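Local coordinates for C-type lectin domain family 4, member b1 (Mus musculus, PDB 6LFJ), which probably tunes dendritic-cell and other immune responses as a calcium-dependent, carbohydrate-binding C-type lectin receptor of the cell membrane, at residues Tyr17-Val22 with Lys124-Cys129; Leu42-Ser47 with Asp80-Glu85; Phe90-Glu95 with Thr105-Arg110. All coordinates share one frame; numbering follows the deposited sequence.

Interaction 1 of 3, residues Tyr17-Val22 with Lys124-Cys129; sequences YLVPTV and KQKSVC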
loop_
_atom_site.group_PDB
_atom_site.type_symbol
_atom_site.label_atom_id
_atom_site.label_comp_id
_atom_site.label_asym_id
_atom_site.label_seq_id
_atom_site.Cartn_x
_atom_site.Cartn_y
_atom_site.Cartn_z
ATOM N N TYR A 17 -1.963 -10.695 -10.428
ATOM C CA TYR A 17 -1.300 -9.893 -11.479
ATOM C C TYR A 17 -1.680 -10.449 -12.854
ATOM O O TYR A 17 -1.853 -11.678 -13.020
ATOM C CB TYR A 17 0.212 -9.866 -11.248
ATOM C CG TYR A 17 0.659 -9.219 -9.954
ATOM C CD1 TYR A 17 0.786 -9.953 -8.784
ATOM C CD2 TYR A 17 0.983 -7.872 -9.893
ATOM C CE1 TYR A 17 1.217 -9.370 -7.599
ATOM C CE2 TYR A 17 1.410 -7.273 -8.716
ATOM C CZ TYR A 17 1.527 -8.023 -7.561
ATOM O OH TYR A 17 1.956 -7.439 -6.403
ATOM N N LEU A 18 -1.834 -9.547 -13.815
ATOM C CA LEU A 18 -2.061 -9.921 -15.223
ATOM C C LEU A 18 -1.371 -8.916 -16.141
ATOM O O LEU A 18 -1.496 -7.686 -15.921
ATOM C CB LEU A 18 -3.552 -9.970 -15.528
ATOM C CG LEU A 18 -3.867 -10.388 -16.959
ATOM C CD1 LEU A 18 -3.763 -11.894 -17.077
ATOM C CD2 LEU A 18 -5.231 -9.874 -17.405
ATOM N N VAL A 19 -0.675 -9.446 -17.137
ATOM C CA VAL A 19 -0.251 -8.678 -18.335
ATOM C C VAL A 19 -1.353 -8.848 -19.373
ATOM O O VAL A 19 -1.525 -9.934 -19.927
ATOM C CB VAL A 19 1.104 -9.171 -18.857
ATOM C CG1 VAL A 19 1.533 -8.398 -20.093
ATOM C CG2 VAL A 19 2.170 -9.111 -17.779
ATOM N N PRO A 20 -2.144 -7.800 -19.668
ATOM C CA PRO A 20 -3.172 -7.902 -20.699
ATOM C C PRO A 20 -2.496 -7.981 -22.078
ATOM O O PRO A 20 -1.935 -7.013 -22.523
ATOM C CB PRO A 20 -4.043 -6.656 -20.479
ATOM C CG PRO A 20 -3.182 -5.677 -19.715
ATOM C CD PRO A 20 -2.073 -6.471 -19.062
ATOM N N THR A 21 -2.520 -9.158 -22.696
ATOM C CA THR A 21 -1.731 -9.486 -23.913
ATOM C C THR A 21 -2.480 -9.013 -25.164
ATOM O O THR A 21 -1.804 -8.518 -26.101
ATOM C CB THR A 21 -1.412 -10.987 -23.973
ATOM O OG1 THR A 21 -0.117 -11.161 -23.386
ATOM C CG2 THR A 21 -1.445 -11.559 -25.377
ATOM N N VAL A 22 -3.805 -9.189 -25.211
ATOM C CA VAL A 22 -4.583 -8.900 -26.449
ATOM C C VAL A 22 -4.812 -7.394 -26.533
ATOM O O VAL A 22 -4.593 -6.833 -27.615
ATOM C CB VAL A 22 -5.885 -9.713 -26.542
ATOM C CG1 VAL A 22 -6.708 -9.325 -27.773
ATOM C CG2 VAL A 22 -5.578 -11.206 -26.543
ATOM N N LYS A 124 2.249 5.129 -26.335
ATOM C CA LYS A 124 1.567 3.824 -26.188
ATOM C C LYS A 124 2.596 2.813 -25.673
ATOM O O LYS A 124 3.730 2.781 -26.158
ATOM C CB LYS A 124 0.917 3.422 -27.511
ATOM C CG LYS A 124 -0.213 4.340 -27.952
ATOM C CD LYS A 124 -0.891 3.898 -29.226
ATOM C CE LYS A 124 -1.909 4.902 -29.720
ATOM N NZ LYS A 124 -2.530 4.456 -30.990
ATOM N N GLN A 125 2.241 2.094 -24.623
ATOM C CA GLN A 125 3.103 1.054 -24.015
ATOM C C GLN A 125 2.212 -0.131 -23.660
ATOM O O GLN A 125 0.972 0.031 -23.656
ATOM C CB GLN A 125 3.797 1.573 -22.752
ATOM C CG GLN A 125 4.713 2.773 -22.971
ATOM C CD GLN A 125 6.117 2.374 -23.354
ATOM O OE1 GLN A 125 6.948 2.071 -22.503
ATOM N NE2 GLN A 125 6.400 2.383 -24.648
ATOM N N LYS A 126 2.833 -1.246 -23.334
ATOM C CA LYS A 126 2.123 -2.376 -22.691
ATOM C C LYS A 126 1.891 -1.972 -21.233
ATOM O O LYS A 126 2.256 -0.838 -20.868
ATOM C CB LYS A 126 2.914 -3.674 -22.877
ATOM C CG LYS A 126 2.877 -4.226 -24.298
ATOM C CD LYS A 126 3.279 -5.681 -24.385
ATOM C CE LYS A 126 2.659 -6.538 -23.301
ATOM N NZ LYS A 126 1.529 -7.360 -23.784
ATOM N N SER A 127 1.277 -2.839 -20.452
ATOM C CA SER A 127 0.918 -2.515 -19.056
ATOM C C SER A 127 0.829 -3.797 -18.241
ATOM O O SER A 127 0.846 -4.889 -18.830
ATOM C CB SER A 127 -0.365 -1.733 -19.015
ATOM O OG SER A 127 -1.413 -2.445 -19.652
ATOM N N VAL A 128 0.764 -3.645 -16.925
ATOM C CA VAL A 128 0.527 -4.792 -16.019
ATOM C C VAL A 128 -0.412 -4.310 -14.914
ATOM O O VAL A 128 -0.305 -3.156 -14.465
ATOM C CB VAL A 128 1.858 -5.447 -15.589
ATOM C CG1 VAL A 128 2.938 -4.461 -15.260
ATOM C CG2 VAL A 128 1.709 -6.493 -14.508
ATOM N N CYS A 129 -1.409 -5.140 -14.640
ATOM C CA CYS A 129 -2.544 -4.850 -13.743
ATOM C C CYS A 129 -2.383 -5.696 -12.481
ATOM O O CYS A 129 -1.832 -6.803 -12.582
ATOM C CB CYS A 129 -3.866 -5.183 -14.420
ATOM S SG CYS A 129 -4.189 -4.268 -15.951
HETATM O O HOH W 1 -0.089 -5.147 -22.126
#
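The ring of Tyr17 meets Cys129 obliquely, its CD2 lying 4.0 Å from Cys129 O. Phe53 brings a second ring to Tyr17, turned about 50° against it, and Glu50 and Ile54 of helix 48-56 also touch the tyrosine. Cys129 O accepts a 3.0 Å hydrogen bond from Leu18 N and a weaker CA-H...O contact from Tyr17 CA. In return Cys129 N reaches Leu18 O at 2.9 Å in an almost straight bond (176° at the hydrogen). The two bonds make Leu18 and Cys129 an antiparallel hydrogen-bonded pair, which ties strand 15-18, early in the chain, to strand 126-132 near its end, the pairing that brings the two termini together in the C-type lectin fold. Cys129 SG, disulfide-bonded to Cys35 of helix 28-37, lies 4.1 Å from Pro20 CG. Beyond this pair direct backbone bonding gives way to proline packing and a water. The Pro20 ring runs along Ser127, with Pro20 CD 3.3 Å from Ser127 O and Pro20 CG close to Ser127 OG. The water accepts from Ser127 N at 3.2 Å and donates to Pro20 O at 2.7 Å, bridging the gap. In one of its two conformers Lys126 bends at chi3 (44°) and chi4, bringing NZ to a weak bond with the same water and against Val19 CG1. Val19 CG2 touches Val128 CG2 at 4.2 Å.

Interaction 2 of 3, residues Leu42-Ser47 with Asp80-Glu85; sequences LVVIHS and DQTPYE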
loop_
_atom_site.group_PDB
_atom_site.type_symbol
_atom_site.label_atom_id
_atom_site.label_comp_id
_atom_site.label_asym_id
_atom_site.label_seq_id
_atom_site.Cartn_x
_atom_site.Cartn_y
_atom_site.Cartn_z
ATOM N N LEU A 42 -3.250 -0.374 -12.546
ATOM C CA LEU A 42 -1.831 -0.531 -12.940
ATOM C C LEU A 42 -1.037 -0.883 -11.675
ATOM O O LEU A 42 -1.381 -0.386 -10.565
ATOM C CB LEU A 42 -1.331 0.765 -13.574
ATOM C CG LEU A 42 -1.853 1.061 -14.977
ATOM C CD1 LEU A 42 -1.464 2.473 -15.382
ATOM C CD2 LEU A 42 -1.317 0.062 -15.998
ATOM N N VAL A 43 0.004 -1.689 -11.812
ATOM C CA VAL A 43 0.740 -2.231 -10.633
ATOM C C VAL A 43 1.283 -1.105 -9.760
ATOM O O VAL A 43 1.783 -0.064 -10.274
ATOM C CB VAL A 43 1.878 -3.178 -11.024
ATOM C CG1 VAL A 43 1.316 -4.484 -11.549
ATOM C CG2 VAL A 43 2.847 -2.531 -11.998
ATOM N N VAL A 44 1.229 -1.369 -8.460
ATOM C CA VAL A 44 1.707 -0.467 -7.385
ATOM C C VAL A 44 2.813 -1.229 -6.661
ATOM O O VAL A 44 2.506 -2.219 -5.986
ATOM C CB VAL A 44 0.540 -0.074 -6.470
ATOM C CG1 VAL A 44 1.032 0.705 -5.263
ATOM C CG2 VAL A 44 -0.512 0.699 -7.253
ATOM N N ILE A 45 4.058 -0.827 -6.899
ATOM C CA ILE A 45 5.266 -1.633 -6.576
ATOM C C ILE A 45 5.902 -1.061 -5.313
ATOM O O ILE A 45 6.644 -0.069 -5.417
ATOM C CB ILE A 45 6.239 -1.665 -7.772
ATOM C CG1 ILE A 45 5.515 -2.043 -9.067
ATOM C CG2 ILE A 45 7.401 -2.594 -7.464
ATOM C CD1 ILE A 45 6.411 -2.173 -10.285
ATOM N N HIS A 46 5.643 -1.706 -4.174
ATOM C CA HIS A 46 6.043 -1.204 -2.843
ATOM C C HIS A 46 7.358 -1.837 -2.373
ATOM O O HIS A 46 7.972 -1.237 -1.482
ATOM C CB HIS A 46 4.890 -1.379 -1.846
ATOM C CG HIS A 46 3.866 -0.301 -1.960
ATOM N ND1 HIS A 46 4.215 1.028 -1.970
ATOM C CD2 HIS A 46 2.519 -0.347 -2.070
ATOM C CE1 HIS A 46 3.114 1.764 -2.069
ATOM N NE2 HIS A 46 2.056 0.944 -2.144
ATOM N N SER A 47 7.813 -2.942 -2.970
ATOM C CA SER A 47 8.936 -3.755 -2.428
ATOM C C SER A 47 9.807 -4.320 -3.552
ATOM O O SER A 47 9.312 -4.452 -4.663
ATOM C CB SER A 47 8.405 -4.877 -1.579
ATOM O OG SER A 47 7.692 -5.816 -2.373
ATOM N N ASP A 80 -3.334 3.847 -6.459
ATOM C CA ASP A 80 -4.213 3.486 -5.307
ATOM C C ASP A 80 -3.969 4.461 -4.139
ATOM O O ASP A 80 -4.531 4.244 -3.063
ATOM C CB ASP A 80 -4.044 2.018 -4.896
ATOM C CG ASP A 80 -2.704 1.703 -4.256
ATOM O OD1 ASP A 80 -1.871 2.629 -4.153
ATOM O OD2 ASP A 80 -2.501 0.538 -3.865
ATOM N N GLN A 81 -3.124 5.469 -4.339
ATOM C CA GLN A 81 -2.864 6.586 -3.389
ATOM C C GLN A 81 -2.119 6.114 -2.130
ATOM O O GLN A 81 -1.962 6.930 -1.222
ATOM C CB GLN A 81 -4.177 7.280 -3.047
ATOM C CG GLN A 81 -4.897 7.814 -4.279
ATOM C CD GLN A 81 -6.001 8.739 -3.841
ATOM O OE1 GLN A 81 -7.031 8.303 -3.331
ATOM N NE2 GLN A 81 -5.764 10.033 -3.994
ATOM N N THR A 82 -1.620 4.874 -2.100
ATOM C CA THR A 82 -0.771 4.367 -0.997
ATOM C C THR A 82 0.559 5.109 -1.046
ATOM O O THR A 82 0.959 5.601 -2.105
ATOM C CB THR A 82 -0.668 2.839 -1.055
ATOM O OG1 THR A 82 -0.128 2.444 -2.319
ATOM C CG2 THR A 82 -2.014 2.178 -0.811
ATOM N N PRO A 83 1.255 5.264 0.106
ATOM C CA PRO A 83 2.454 6.089 0.187
ATOM C C PRO A 83 3.549 5.690 -0.808
ATOM O O PRO A 83 3.816 4.514 -0.962
ATOM C CB PRO A 83 2.972 5.874 1.610
ATOM C CG PRO A 83 1.743 5.471 2.395
ATOM C CD PRO A 83 0.882 4.709 1.414
ATOM N N TYR A 84 4.138 6.705 -1.440
ATOM C CA TYR A 84 5.354 6.598 -2.272
ATOM C C TYR A 84 6.564 6.782 -1.359
ATOM O O TYR A 84 6.638 7.803 -0.667
ATOM C CB TYR A 84 5.355 7.654 -3.379
ATOM C CG TYR A 84 6.621 7.691 -4.198
ATOM C CD1 TYR A 84 6.865 6.739 -5.174
ATOM C CD2 TYR A 84 7.569 8.687 -4.017
ATOM C CE1 TYR A 84 8.016 6.766 -5.942
ATOM C CE2 TYR A 84 8.729 8.725 -4.774
ATOM C CZ TYR A 84 8.950 7.767 -5.748
ATOM O OH TYR A 84 10.081 7.798 -6.515
ATOM N N GLU A 85 7.494 5.834 -1.402
ATOM C CA GLU A 85 8.712 5.828 -0.560
ATOM C C GLU A 85 9.924 5.890 -1.480
ATOM O O GLU A 85 10.221 4.853 -2.099
ATOM C CB GLU A 85 8.747 4.547 0.268
ATOM C CG GLU A 85 7.504 4.321 1.094
ATOM C CD GLU A 85 7.614 3.016 1.853
ATOM O OE1 GLU A 85 8.362 2.991 2.822
ATOM O OE2 GLU A 85 7.000 2.030 1.432
HETATM O O HOH W 2 6.767 1.515 -0.933
#
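His46 NE2 donates to Thr82 OG1 at 2.7 Å, with the oxygen lying in the plane of the imidazole; this is the tight end of the contact. Thr82 OG1 in turn donates to Asp80 OD1, so the hydroxyl both accepts and donates, which would restrict its rotation. OG1 sits between the backbone N and the carbonyl carbon of Thr82 (chi1 58°), a position from which it reaches both partners. Asp80 OD1 also accepts from Thr82 N at 3.1 Å, closing an Asx turn. Val44 presses both methyls against this polar corner, CG1 3.6 Å from Thr82 OG1 and CG2 3.8 Å from Asp80 CG. At the next edge atom of the imidazole, His46 CE1 approaches Pro83 O to 3.0 Å, while Trp78 meets the ring edge-to-face. The contact thus joins two loops of the C-type lectin domain: one leads from strand 41-42 to helix 48-56, with Ser47 at the N-cap position of that helix, and the other follows strand 76-78. Toward Glu85 the fit is looser and a water takes over, lying 2.8 Å from His46 ND1 and donating to His46 O at 3.1 Å. The Asp80 and Glu85 carboxylates, each near the imidazole without touching it, would probably favour its protonation. The second subunit covers this side: its Asn122 binds Glu85 OE1, and its Asn29 binds both Glu85 OE2 and Pro83 O.

Interaction 3 of 3, residues Phe90-Glu95 with Thr105-Arg110; sequences FWHNGE and TVYYRR. With CA (calcium ion), chain C; MAN (alpha-D-mannopyranose), chain G.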
loop_
_atom_site.group_PDB
_atom_site.type_symbol
_atom_site.label_atom_id
_atom_site.label_comp_id
_atom_site.label_asym_id
_atom_site.label_seq_id
_atom_site.Cartn_x
_atom_site.Cartn_y
_atom_site.Cartn_z
ATOM N N PHE A 90 12.979 1.819 -7.929
ATOM C CA PHE A 90 13.750 0.962 -8.863
ATOM C C PHE A 90 14.023 1.729 -10.152
ATOM O O PHE A 90 14.015 1.127 -11.225
ATOM C CB PHE A 90 12.978 -0.342 -9.058
ATOM C CG PHE A 90 12.782 -1.046 -7.745
ATOM C CD1 PHE A 90 13.845 -1.692 -7.135
ATOM C CD2 PHE A 90 11.580 -0.949 -7.061
ATOM C CE1 PHE A 90 13.689 -2.282 -5.886
ATOM C CE2 PHE A 90 11.426 -1.544 -5.820
ATOM C CZ PHE A 90 12.481 -2.211 -5.238
ATOM N N TRP A 91 14.268 3.028 -10.026
ATOM C CA TRP A 91 14.577 3.918 -11.169
ATOM C C TRP A 91 15.844 3.404 -11.851
ATOM O O TRP A 91 16.797 3.127 -11.143
ATOM C CB TRP A 91 14.759 5.362 -10.693
ATOM C CG TRP A 91 13.523 6.005 -10.138
ATOM C CD1 TRP A 91 13.279 6.320 -8.838
ATOM C CD2 TRP A 91 12.370 6.441 -10.872
ATOM N NE1 TRP A 91 12.045 6.901 -8.705
ATOM C CE2 TRP A 91 11.466 6.993 -9.939
ATOM C CE3 TRP A 91 12.006 6.413 -12.219
ATOM C CZ2 TRP A 91 10.241 7.534 -10.316
ATOM C CZ3 TRP A 91 10.787 6.933 -12.594
ATOM C CH2 TRP A 91 9.918 7.484 -11.651
ATOM N N HIS A 92 15.868 3.327 -13.176
ATOM C CA HIS A 92 17.126 3.134 -13.941
ATOM C C HIS A 92 18.103 4.279 -13.632
ATOM O O HIS A 92 17.679 5.380 -13.230
ATOM C CB HIS A 92 16.864 3.024 -15.451
ATOM C CG HIS A 92 16.510 1.655 -15.918
ATOM N ND1 HIS A 92 17.310 0.554 -15.663
ATOM C CD2 HIS A 92 15.453 1.211 -16.638
ATOM C CE1 HIS A 92 16.746 -0.514 -16.201
ATOM N NE2 HIS A 92 15.608 -0.138 -16.807
ATOM N N ASN A 93 19.388 4.034 -13.827
ATOM C CA ASN A 93 20.425 5.085 -13.686
ATOM C C ASN A 93 20.046 6.242 -14.632
ATOM O O ASN A 93 19.666 5.972 -15.799
ATOM C CB ASN A 93 21.821 4.489 -13.888
ATOM C CG ASN A 93 22.231 3.540 -12.777
ATOM O OD1 ASN A 93 21.822 3.689 -11.626
ATOM N ND2 ASN A 93 23.051 2.559 -13.106
ATOM N N GLY A 94 20.090 7.477 -14.126
ATOM C CA GLY A 94 19.758 8.684 -14.911
ATOM C C GLY A 94 18.258 8.937 -14.980
ATOM O O GLY A 94 17.849 9.862 -15.699
ATOM N N GLU A 95 17.447 8.134 -14.289
ATOM C CA GLU A 95 15.975 8.345 -14.222
ATOM C C GLU A 95 15.595 8.681 -12.783
ATOM O O GLU A 95 16.265 8.266 -11.844
ATOM C CB GLU A 95 15.201 7.122 -14.718
ATOM C CG GLU A 95 15.614 6.659 -16.108
ATOM C CD GLU A 95 15.427 7.654 -17.241
ATOM O OE1 GLU A 95 14.636 8.587 -17.089
ATOM O OE2 GLU A 95 16.058 7.465 -18.301
ATOM N N THR A 105 7.226 3.842 -16.793
ATOM C CA THR A 105 7.283 2.487 -17.386
ATOM C C THR A 105 8.371 1.697 -16.683
ATOM O O THR A 105 9.268 2.337 -16.062
ATOM C CB THR A 105 7.645 2.507 -18.869
ATOM O OG1 THR A 105 8.847 3.268 -19.004
ATOM C CG2 THR A 105 6.526 3.083 -19.695
ATOM N N VAL A 106 8.266 0.375 -16.747
ATOM C CA VAL A 106 9.341 -0.542 -16.318
ATOM C C VAL A 106 9.822 -1.236 -17.594
ATOM O O VAL A 106 8.982 -1.703 -18.412
ATOM C CB VAL A 106 8.885 -1.508 -15.210
ATOM C CG1 VAL A 106 7.703 -2.374 -15.613
ATOM C CG2 VAL A 106 10.038 -2.365 -14.721
ATOM N N TYR A 107 11.129 -1.247 -17.806
ATOM C CA TYR A 107 11.725 -1.927 -18.981
ATOM C C TYR A 107 13.114 -2.441 -18.612
ATOM O O TYR A 107 13.693 -2.059 -17.574
ATOM C CB TYR A 107 11.707 -1.004 -20.199
ATOM C CG TYR A 107 12.887 -0.074 -20.298
ATOM C CD1 TYR A 107 12.934 1.096 -19.557
ATOM C CD2 TYR A 107 13.970 -0.376 -21.108
ATOM C CE1 TYR A 107 14.012 1.962 -19.639
ATOM C CE2 TYR A 107 15.057 0.478 -21.198
ATOM C CZ TYR A 107 15.079 1.649 -20.459
ATOM O OH TYR A 107 16.140 2.506 -20.527
ATOM N N TYR A 108 13.612 -3.326 -19.465
ATOM C CA TYR A 108 14.859 -4.089 -19.260
ATOM C C TYR A 108 15.984 -3.411 -20.031
ATOM O O TYR A 108 15.808 -3.231 -21.237
ATOM C CB TYR A 108 14.664 -5.513 -19.778
ATOM C CG TYR A 108 15.804 -6.435 -19.458
ATOM C CD1 TYR A 108 15.851 -7.091 -18.244
ATOM C CD2 TYR A 108 16.828 -6.658 -20.366
ATOM C CE1 TYR A 108 16.886 -7.957 -17.937
ATOM C CE2 TYR A 108 17.878 -7.513 -20.073
ATOM C CZ TYR A 108 17.905 -8.169 -18.851
ATOM O OH TYR A 108 18.931 -9.013 -18.537
ATOM N N ARG A 109 17.066 -3.032 -19.360
ATOM C CA ARG A 109 18.316 -2.567 -20.022
ATOM C C ARG A 109 19.274 -3.762 -20.138
ATOM O O ARG A 109 19.517 -4.422 -19.114
ATOM C CB ARG A 109 18.942 -1.416 -19.230
ATOM C CG ARG A 109 18.232 -0.079 -19.389
ATOM C CD ARG A 109 19.057 1.069 -18.821
ATOM N NE ARG A 109 18.404 2.366 -18.930
ATOM C CZ ARG A 109 18.839 3.485 -18.358
ATOM N NH1 ARG A 109 19.928 3.480 -17.614
ATOM N NH2 ARG A 109 18.176 4.610 -18.522
ATOM N N ARG A 110 19.799 -4.040 -21.333
ATOM C CA ARG A 110 20.666 -5.233 -21.509
ATOM C C ARG A 110 21.897 -5.065 -20.610
ATOM O O ARG A 110 22.386 -3.926 -20.469
ATOM C CB ARG A 110 20.982 -5.483 -22.986
ATOM C CG ARG A 110 22.117 -4.654 -23.560
ATOM C CD ARG A 110 22.524 -5.196 -24.919
ATOM N NE ARG A 110 23.609 -4.425 -25.507
ATOM C CZ ARG A 110 23.484 -3.218 -26.062
ATOM N NH1 ARG A 110 22.306 -2.613 -26.113
ATOM N NH2 ARG A 110 24.549 -2.616 -26.563
HETATM CA CA CA C . 12.890 9.450 -18.653
HETATM C C1 MAN G . 14.370 8.321 -24.102
HETATM C C2 MAN G . 13.114 8.407 -23.210
HETATM C C3 MAN G . 13.480 9.020 -21.850
HETATM C C4 MAN G . 14.605 8.266 -21.223
HETATM C C5 MAN G . 15.795 8.185 -22.173
HETATM C C6 MAN G . 16.794 7.141 -21.659
HETATM O O2 MAN G . 12.547 7.127 -23.025
HETATM O O3 MAN G . 12.368 8.984 -21.020
HETATM O O4 MAN G . 15.029 8.956 -20.065
HETATM O O5 MAN G . 15.428 7.632 -23.433
HETATM O O6 MAN G . 18.029 7.317 -22.339
HETATM O O HOH W 3 18.600 7.166 -18.209
HETATM O O HOH W 4 15.804 4.930 -19.214
#
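In one of its two conformers Arg109 lays its guanidinium flat on the ring of His92, the planes only 4° apart and the centres 4.4 Å apart. Arg109 is extended from CG to NE (chi3 -179°), which slides it across the imidazole: CG makes a CH-pi contact over the ring face, and CZ ends above His92 CB. The imidazole turns an edge to the face of Tyr107, while His92 NE2 donates to Tyr107 O at 2.8 Å from above the carbonyl plane. Three groups hold the guanidinium from its rim. NE gives Tyr107 OH a nearly straight 2.8 Å bond (177°), NH1 donates to Asn93 O at 3.1 Å on a lone pair, and NH2 faces Glu95 OE2 across a long salt bridge of 3.6 Å bridged by two waters. The type II turn from His92 to Glu95 presents Asn93 O. Glu95 OE1 binds the calcium ion at 2.5 Å, together with Ser97, Glu101, Asn117 and Asp118. Mannose completes the site through O3 at 2.5 Å and O4 at 2.6 Å from the calcium, coordination by two vicinal hydroxyls as in other sugar-binding C-type lectins. Arg109 is thus probably a second-shell residue that helps position the Glu95 carboxylate and balance its charge.

Interaction 3 alone reaches the ligand: its Glu95 binds the calcium that holds one mannose, and another bound mannose lies about 10 Å from the Glu95 side chain. Interactions 1 and 2 lie away from the calcium site, with their centres about 18 Å and 17 Å, respectively, from that of interaction 3. The centres of interactions 1 and 2 are about 17 Å apart, yet their backbones meet where Val128 O and Val43 N, 3.0 Å apart, probably share a hydrogen bond. Another probable bond, Tyr84 OH to Trp91 NE1 at 3.1 Å, links 80-85 to the sugar-binding loop. Along the chain, interactions 2 and 3 both fall between the two segments of interaction 1.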